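Local coordinates for Glyco_hydro_cc domain-containing protein (Blastomyces gilchristii, PDB 6UB0), which probably hydrolyses the beta-1,3-glucan curdlan from chain ends as a family GH128 exo-glucanase, at residues E183-L194 with T221-I230. Numbering follows the deposited sequence.
Sequences EEAQVNFLKEVL and TSVGKAYKTI
Thr221 OG1, on a residue whose CB lies 3.8 Å from Glu183 OE2, is gripped by three groups where two neighbouring outer helices of the glycoside hydrolase TIM barrel begin. As N-cap of helix 222-229 it accepts from Gly224 N at 3.2 Å, almost straight, and more weakly from Val223 N; it also bonds Leu214 O, linking the cap to helix 211-214. Ser222 OG donates a hydrogen bond to Glu183 OE1 at 3.0 Å, meeting the carboxylate from above its plane, 52° out of it. Glu183 CG lies anti to the carbonyl carbon (chi1 -65°), and the bend beyond it brings OE1 to the serine.

The axes run nearly parallel, 9.1 Å apart at an angle of 9°. The short methyl of Ala226 fits against Val187 CG1 and Leu190 CD1. Leu190 also sets CD1 against Val223 CG1 at 3.9 Å, the two side chains crossing at about a right angle. Leu194 CD1 approaches the Tyr227 ring obliquely at CD1, and beyond it the phenol OH bonds Gly6 O and Ser208 N. At the chain terminus, branched Ile230 covers two residues: CD1 lies 4.0 Å from Lys191 CG, an aliphatic stem serving as apolar surface, and CB is 3.8 Å from Leu194 CD1.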
ATOM      1  N   GLU A 183      18.000  13.175  -7.003  1.00 53.33           N
ATOM      2  CA  GLU A 183      17.340  13.692  -5.774  1.00 53.27           C
ATOM      3  C   GLU A 183      16.367  14.824  -6.138  1.00 52.33           C
ATOM      4  O   GLU A 183      15.227  14.837  -5.607  1.00 49.39           O
ATOM      5  CB  GLU A 183      18.367  14.184  -4.751  1.00 56.92           C
ATOM      6  CG  GLU A 183      19.256  13.091  -4.190  1.00 58.52           C
ATOM      7  CD  GLU A 183      19.590  13.245  -2.714  1.00 59.76           C
ATOM      8  OE1 GLU A 183      19.544  14.390  -2.201  1.00 65.36           O
ATOM      9  OE2 GLU A 183      19.874  12.218  -2.074  1.00 59.17           O
ATOM     10  N   GLU A 184      16.774  15.770  -6.985  1.00 53.38           N
ATOM     11  CA  GLU A 184      15.917  16.958  -7.266  1.00 54.11           C
ATOM     12  C   GLU A 184      14.635  16.517  -7.991  1.00 52.23           C
ATOM     13  O   GLU A 184      13.537  17.057  -7.650  1.00 51.73           O
ATOM     14  CB  GLU A 184      16.671  18.032  -8.052  1.00 57.40           C
ATOM     15  CG  GLU A 184      15.902  19.343  -8.110  1.00 58.62           C
ATOM     16  CD  GLU A 184      16.092  20.261  -6.914  1.00 60.72           C
ATOM     17  OE1 GLU A 184      15.616  19.940  -5.810  1.00 55.02           O
ATOM     18  OE2 GLU A 184      16.733  21.324  -7.108  1.00 69.50           O
ATOM     19  N   ALA A 185      14.783  15.564  -8.935  1.00 50.57           N
ATOM     20  CA  ALA A 185      13.731  14.981  -9.809  1.00 49.60           C
ATOM     21  C   ALA A 185      12.588  14.233  -8.967  1.00 46.43           C
ATOM     22  O   ALA A 185      11.455  14.598  -9.112  1.00 45.54           O
ATOM     23  CB  ALA A 185      14.385  13.971 -10.752  1.00 50.47           C
ATOM     24  N   GLN A 186      13.199  13.627  -7.880  1.00 43.62           N
ATOM     25  CA  GLN A 186      12.346  12.941  -6.860  1.00 43.32           C
ATOM     26  C   GLN A 186      11.627  13.978  -5.976  1.00 41.45           C
ATOM     27  O   GLN A 186      10.385  13.884  -5.794  1.00 41.37           O
ATOM     28  CB  GLN A 186      13.200  11.964  -6.065  1.00 42.43           C
ATOM     29  CG  GLN A 186      13.836  10.903  -6.928  1.00 42.94           C
ATOM     30  CD  GLN A 186      14.641   9.895  -6.152  1.00 43.95           C
ATOM     31  OE1 GLN A 186      14.391   9.638  -4.984  1.00 40.87           O
ATOM     32  NE2 GLN A 186      15.636   9.320  -6.806  1.00 44.37           N
ATOM     33  N   VAL A 187      12.335  14.996  -5.487  1.00 43.35           N
ATOM     34  CA  VAL A 187      11.673  16.029  -4.644  1.00 44.14           C
ATOM     35  C   VAL A 187      10.425  16.583  -5.405  1.00 44.27           C
ATOM     36  O   VAL A 187       9.309  16.732  -4.821  1.00 45.13           O
ATOM     37  CB  VAL A 187      12.676  17.099  -4.156  1.00 45.76           C
ATOM     38  CG1 VAL A 187      11.987  18.246  -3.437  1.00 46.92           C
ATOM     39  CG2 VAL A 187      13.751  16.495  -3.260  1.00 45.39           C
ATOM     40  N   ASN A 188      10.742  17.231  -6.616  1.00 48.79           N
ATOM     41  CA  ASN A 188       9.728  18.032  -7.367  1.00 49.29           C
ATOM     42  C   ASN A 188       8.448  17.216  -7.551  1.00 47.55           C
ATOM     43  O   ASN A 188       7.319  17.769  -7.408  1.00 47.81           O
ATOM     44  CB  ASN A 188      10.295  18.517  -8.706  1.00 55.47           C
ATOM     45  CG  ASN A 188      11.100  19.790  -8.566  1.00 60.01           C
ATOM     46  OD1 ASN A 188      11.722  20.036  -7.522  1.00 62.68           O
ATOM     47  ND2 ASN A 188      11.083  20.614  -9.606  1.00 62.48           N
ATOM     48  N   PHE A 189       8.624  15.921  -7.796  1.00 44.50           N
ATOM     49  CA  PHE A 189       7.522  14.950  -7.997  1.00 41.61           C
ATOM     50  C   PHE A 189       6.663  14.963  -6.718  1.00 40.52           C
ATOM     51  O   PHE A 189       5.413  15.177  -6.777  1.00 39.53           O
ATOM     52  CB  PHE A 189       8.161  13.620  -8.394  1.00 40.60           C
ATOM     53  CG  PHE A 189       7.208  12.461  -8.474  1.00 40.12           C
ATOM     54  CD1 PHE A 189       7.018  11.651  -7.363  1.00 39.38           C
ATOM     55  CD2 PHE A 189       6.519  12.159  -9.640  1.00 41.09           C
ATOM     56  CE1 PHE A 189       6.122  10.599  -7.406  1.00 38.74           C
ATOM     57  CE2 PHE A 189       5.653  11.072  -9.688  1.00 41.01           C
ATOM     58  CZ  PHE A 189       5.466  10.292  -8.570  1.00 39.17           C
ATOM     59  N   LEU A 190       7.317  14.842  -5.558  1.00 40.20           N
ATOM     60  CA  LEU A 190       6.586  14.804  -4.254  1.00 39.37           C
ATOM     61  C   LEU A 190       5.848  16.133  -4.041  1.00 41.56           C
ATOM     62  O   LEU A 190       4.701  16.142  -3.495  1.00 39.96           O
ATOM     63  CB  LEU A 190       7.569  14.520  -3.108  1.00 40.15           C
ATOM     64  CG  LEU A 190       8.109  13.087  -3.047  1.00 37.77           C
ATOM     65  CD1 LEU A 190       9.263  12.981  -2.069  1.00 37.26           C
ATOM     66  CD2 LEU A 190       6.989  12.112  -2.691  1.00 36.48           C
ATOM     67  N   LYS A 191       6.449  17.239  -4.465  1.00 44.32           N
ATOM     68  CA  LYS A 191       5.781  18.570  -4.403  1.00 45.69           C
ATOM     69  C   LYS A 191       4.459  18.597  -5.184  1.00 45.55           C
ATOM     70  O   LYS A 191       3.553  19.344  -4.740  1.00 45.58           O
ATOM     71  CB  LYS A 191       6.683  19.674  -4.957  1.00 48.55           C
ATOM     72  CG  LYS A 191       7.963  19.876  -4.168  1.00 50.04           C
ATOM     73  CD  LYS A 191       8.621  21.207  -4.448  1.00 52.80           C
ATOM     74  CE  LYS A 191       9.796  21.479  -3.531  1.00 53.96           C
ATOM     75  NZ  LYS A 191       9.743  22.865  -3.023  1.00 54.96           N
ATOM     76  N   GLU A 192       4.353  17.860  -6.295  1.00 45.04           N
ATOM     77  CA  GLU A 192       3.129  17.823  -7.137  1.00 49.02           C
ATOM     78  C   GLU A 192       2.116  16.818  -6.550  1.00 47.60           C
ATOM     79  O   GLU A 192       0.929  17.192  -6.338  1.00 47.94           O
ATOM     80  CB  GLU A 192       3.557  17.487  -8.576  1.00 52.96           C
ATOM     81  CG  GLU A 192       2.430  17.270  -9.578  1.00 55.93           C
ATOM     82  CD  GLU A 192       1.571  18.465  -9.939  1.00 59.23           C
ATOM     83  OE1 GLU A 192       2.103  19.593  -9.963  1.00 65.79           O
ATOM     84  OE2 GLU A 192       0.375  18.256 -10.220  1.00 61.23           O
ATOM     85  N   VAL A 193       2.554  15.597  -6.236  1.00 44.48           N
ATOM     86  CA  VAL A 193       1.615  14.479  -5.898  1.00 42.49           C
ATOM     87  C   VAL A 193       1.179  14.543  -4.415  1.00 39.84           C
ATOM     88  O   VAL A 193       0.001  14.227  -4.116  1.00 38.18           O
ATOM     89  CB  VAL A 193       2.240  13.134  -6.315  1.00 41.82           C
ATOM     90  CG1 VAL A 193       2.778  13.227  -7.741  1.00 41.75           C
ATOM     91  CG2 VAL A 193       3.342  12.651  -5.374  1.00 41.41           C
ATOM     92  N   LEU A 194       2.033  14.973  -3.480  1.00 36.83           N
ATOM     93  CA  LEU A 194       1.630  14.883  -2.041  1.00 36.93           C
ATOM     94  C   LEU A 194       0.381  15.726  -1.739  1.00 37.61           C
ATOM     95  O   LEU A 194      -0.573  15.255  -1.107  1.00 36.87           O
ATOM     96  CB  LEU A 194       2.807  15.241  -1.126  1.00 34.44           C
ATOM     97  CG  LEU A 194       3.883  14.163  -0.969  1.00 33.29           C
ATOM     98  CD1 LEU A 194       4.945  14.530   0.055  1.00 32.63           C
ATOM     99  CD2 LEU A 194       3.258  12.812  -0.608  1.00 31.15           C
ATOM    100  N   THR A 221      17.999  11.439   3.585  1.00 39.31           N
ATOM    101  CA  THR A 221      18.406  12.095   2.318  1.00 39.89           C
ATOM    102  C   THR A 221      17.541  13.344   2.119  1.00 38.33           C
ATOM    103  O   THR A 221      16.657  13.586   2.935  1.00 36.00           O
ATOM    104  CB  THR A 221      18.256  11.109   1.150  1.00 39.56           C
ATOM    105  OG1 THR A 221      16.870  11.106   0.789  1.00 37.26           O
ATOM    106  CG2 THR A 221      18.737   9.716   1.502  1.00 39.59           C
ATOM    107  N   SER A 222      17.735  14.093   1.023  1.00 40.62           N
ATOM    108  CA  SER A 222      16.927  15.316   0.734  1.00 40.14           C
ATOM    109  C   SER A 222      15.514  14.923   0.295  1.00 38.66           C
ATOM    110  O   SER A 222      14.545  15.724   0.483  1.00 37.19           O
ATOM    111  CB  SER A 222      17.573  16.197  -0.290  1.00 42.70           C
ATOM    112  OG  SER A 222      17.072  15.898  -1.578  1.00 43.58           O
ATOM    113  N   VAL A 223      15.400  13.730  -0.284  1.00 38.72           N
ATOM    114  CA  VAL A 223      14.070  13.163  -0.638  1.00 37.61           C
ATOM    115  C   VAL A 223      13.300  12.853   0.656  1.00 34.50           C
ATOM    116  O   VAL A 223      12.098  13.157   0.705  1.00 34.84           O
ATOM    117  CB  VAL A 223      14.230  11.948  -1.559  1.00 37.41           C
ATOM    118  CG1 VAL A 223      12.888  11.532  -2.159  1.00 35.81           C
ATOM    119  CG2 VAL A 223      15.253  12.224  -2.653  1.00 38.79           C
ATOM    120  N   GLY A 224      13.976  12.256   1.638  1.00 35.67           N
ATOM    121  CA  GLY A 224      13.473  12.005   3.006  1.00 34.65           C
ATOM    122  C   GLY A 224      12.840  13.231   3.648  1.00 33.66           C
ATOM    123  O   GLY A 224      11.691  13.143   4.164  1.00 29.94           O
ATOM    124  N   LYS A 225      13.574  14.336   3.684  1.00 35.50           N
ATOM    125  CA  LYS A 225      13.096  15.623   4.258  1.00 34.99           C
ATOM    126  C   LYS A 225      11.820  16.103   3.578  1.00 32.22           C
ATOM    127  O   LYS A 225      10.924  16.582   4.278  1.00 30.46           O
ATOM    128  CB  LYS A 225      14.116  16.737   4.043  1.00 39.45           C
ATOM    129  CG  LYS A 225      15.307  16.742   4.981  1.00 42.77           C
ATOM    130  CD  LYS A 225      16.394  17.690   4.485  1.00 45.79           C
ATOM    131  CE  LYS A 225      17.477  17.960   5.508  1.00 48.41           C
ATOM    132  NZ  LYS A 225      18.128  19.278   5.286  1.00 50.53           N
ATOM    133  N   ALA A 226      11.760  16.042   2.253  1.00 33.01           N
ATOM    134  CA  ALA A 226      10.581  16.469   1.473  1.00 32.86           C
ATOM    135  C   ALA A 226       9.359  15.635   1.892  1.00 32.73           C
ATOM    136  O   ALA A 226       8.238  16.195   2.045  1.00 35.70           O
ATOM    137  CB  ALA A 226      10.856  16.309   0.003  1.00 34.08           C
ATOM    138  N   TYR A 227       9.525  14.311   1.962  1.00 32.04           N
ATOM    139  CA  TYR A 227       8.414  13.399   2.291  1.00 29.39           C
ATOM    140  C   TYR A 227       7.934  13.733   3.712  1.00 29.42           C
ATOM    141  O   TYR A 227       6.733  13.682   3.944  1.00 32.17           O
ATOM    142  CB  TYR A 227       8.841  11.939   2.164  1.00 27.15           C
ATOM    143  CG  TYR A 227       7.719  10.950   2.353  1.00 26.21           C
ATOM    144  CD1 TYR A 227       6.586  11.017   1.571  1.00 24.82           C
ATOM    145  CD2 TYR A 227       7.866   9.852   3.175  1.00 24.42           C
ATOM    146  CE1 TYR A 227       5.550  10.111   1.705  1.00 24.56           C
ATOM    147  CE2 TYR A 227       6.853   8.913   3.301  1.00 25.12           C
ATOM    148  CZ  TYR A 227       5.705   9.010   2.531  1.00 21.93           C
ATOM    149  OH  TYR A 227       4.661   8.127   2.655  1.00 20.84           O
ATOM    150  N   LYS A 228       8.831  14.188   4.583  1.00 29.98           N
ATOM    151  CA  LYS A 228       8.552  14.477   6.029  1.00 32.48           C
ATOM    152  C   LYS A 228       7.817  15.804   6.238  1.00 33.19           C
ATOM    153  O   LYS A 228       7.135  15.896   7.280  1.00 36.37           O
ATOM    154  CB  LYS A 228       9.868  14.519   6.810  1.00 32.06           C
ATOM    155  CG  LYS A 228       9.732  14.549   8.326  1.00 33.66           C
ATOM    156  CD  LYS A 228      11.063  14.299   8.970  1.00 35.38           C
ATOM    157  CE  LYS A 228      10.994  14.042  10.451  1.00 37.68           C
ATOM    158  NZ  LYS A 228      12.362  14.127  11.012  1.00 40.28           N
ATOM    159  N   THR A 229       7.983  16.793   5.337  1.00 35.42           N
ATOM    160  CA  THR A 229       7.636  18.221   5.567  1.00 38.51           C
ATOM    161  C   THR A 229       6.557  18.719   4.602  1.00 39.03           C
ATOM    162  O   THR A 229       5.953  19.709   4.927  1.00 41.68           O
ATOM    163  CB  THR A 229       8.842  19.153   5.385  1.00 39.72           C
ATOM    164  OG1 THR A 229       9.198  19.092   4.010  1.00 37.79           O
ATOM    165  CG2 THR A 229      10.047  18.810   6.229  1.00 38.97           C
ATOM    166  N   ILE A 230       6.343  18.093   3.442  1.00 39.82           N
ATOM    167  CA  ILE A 230       5.510  18.731   2.398  1.00 39.81           C
ATOM    168  C   ILE A 230       4.048  18.629   2.840  1.00 41.14           C
ATOM    169  O   ILE A 230       3.567  17.692   3.514  1.00 38.44           O
ATOM    170  CB  ILE A 230       5.786  18.126   1.020  1.00 40.01           C
ATOM    171  CG1 ILE A 230       7.146  18.592   0.503  1.00 40.66           C
ATOM    172  CG2 ILE A 230       4.649  18.449   0.079  1.00 41.72           C
ATOM    173  CD1 ILE A 230       7.618  17.883  -0.723  1.00 42.51           C
ATOM    174  OXT ILE A 230       3.308  19.553   2.505  1.00 41.75           O
TER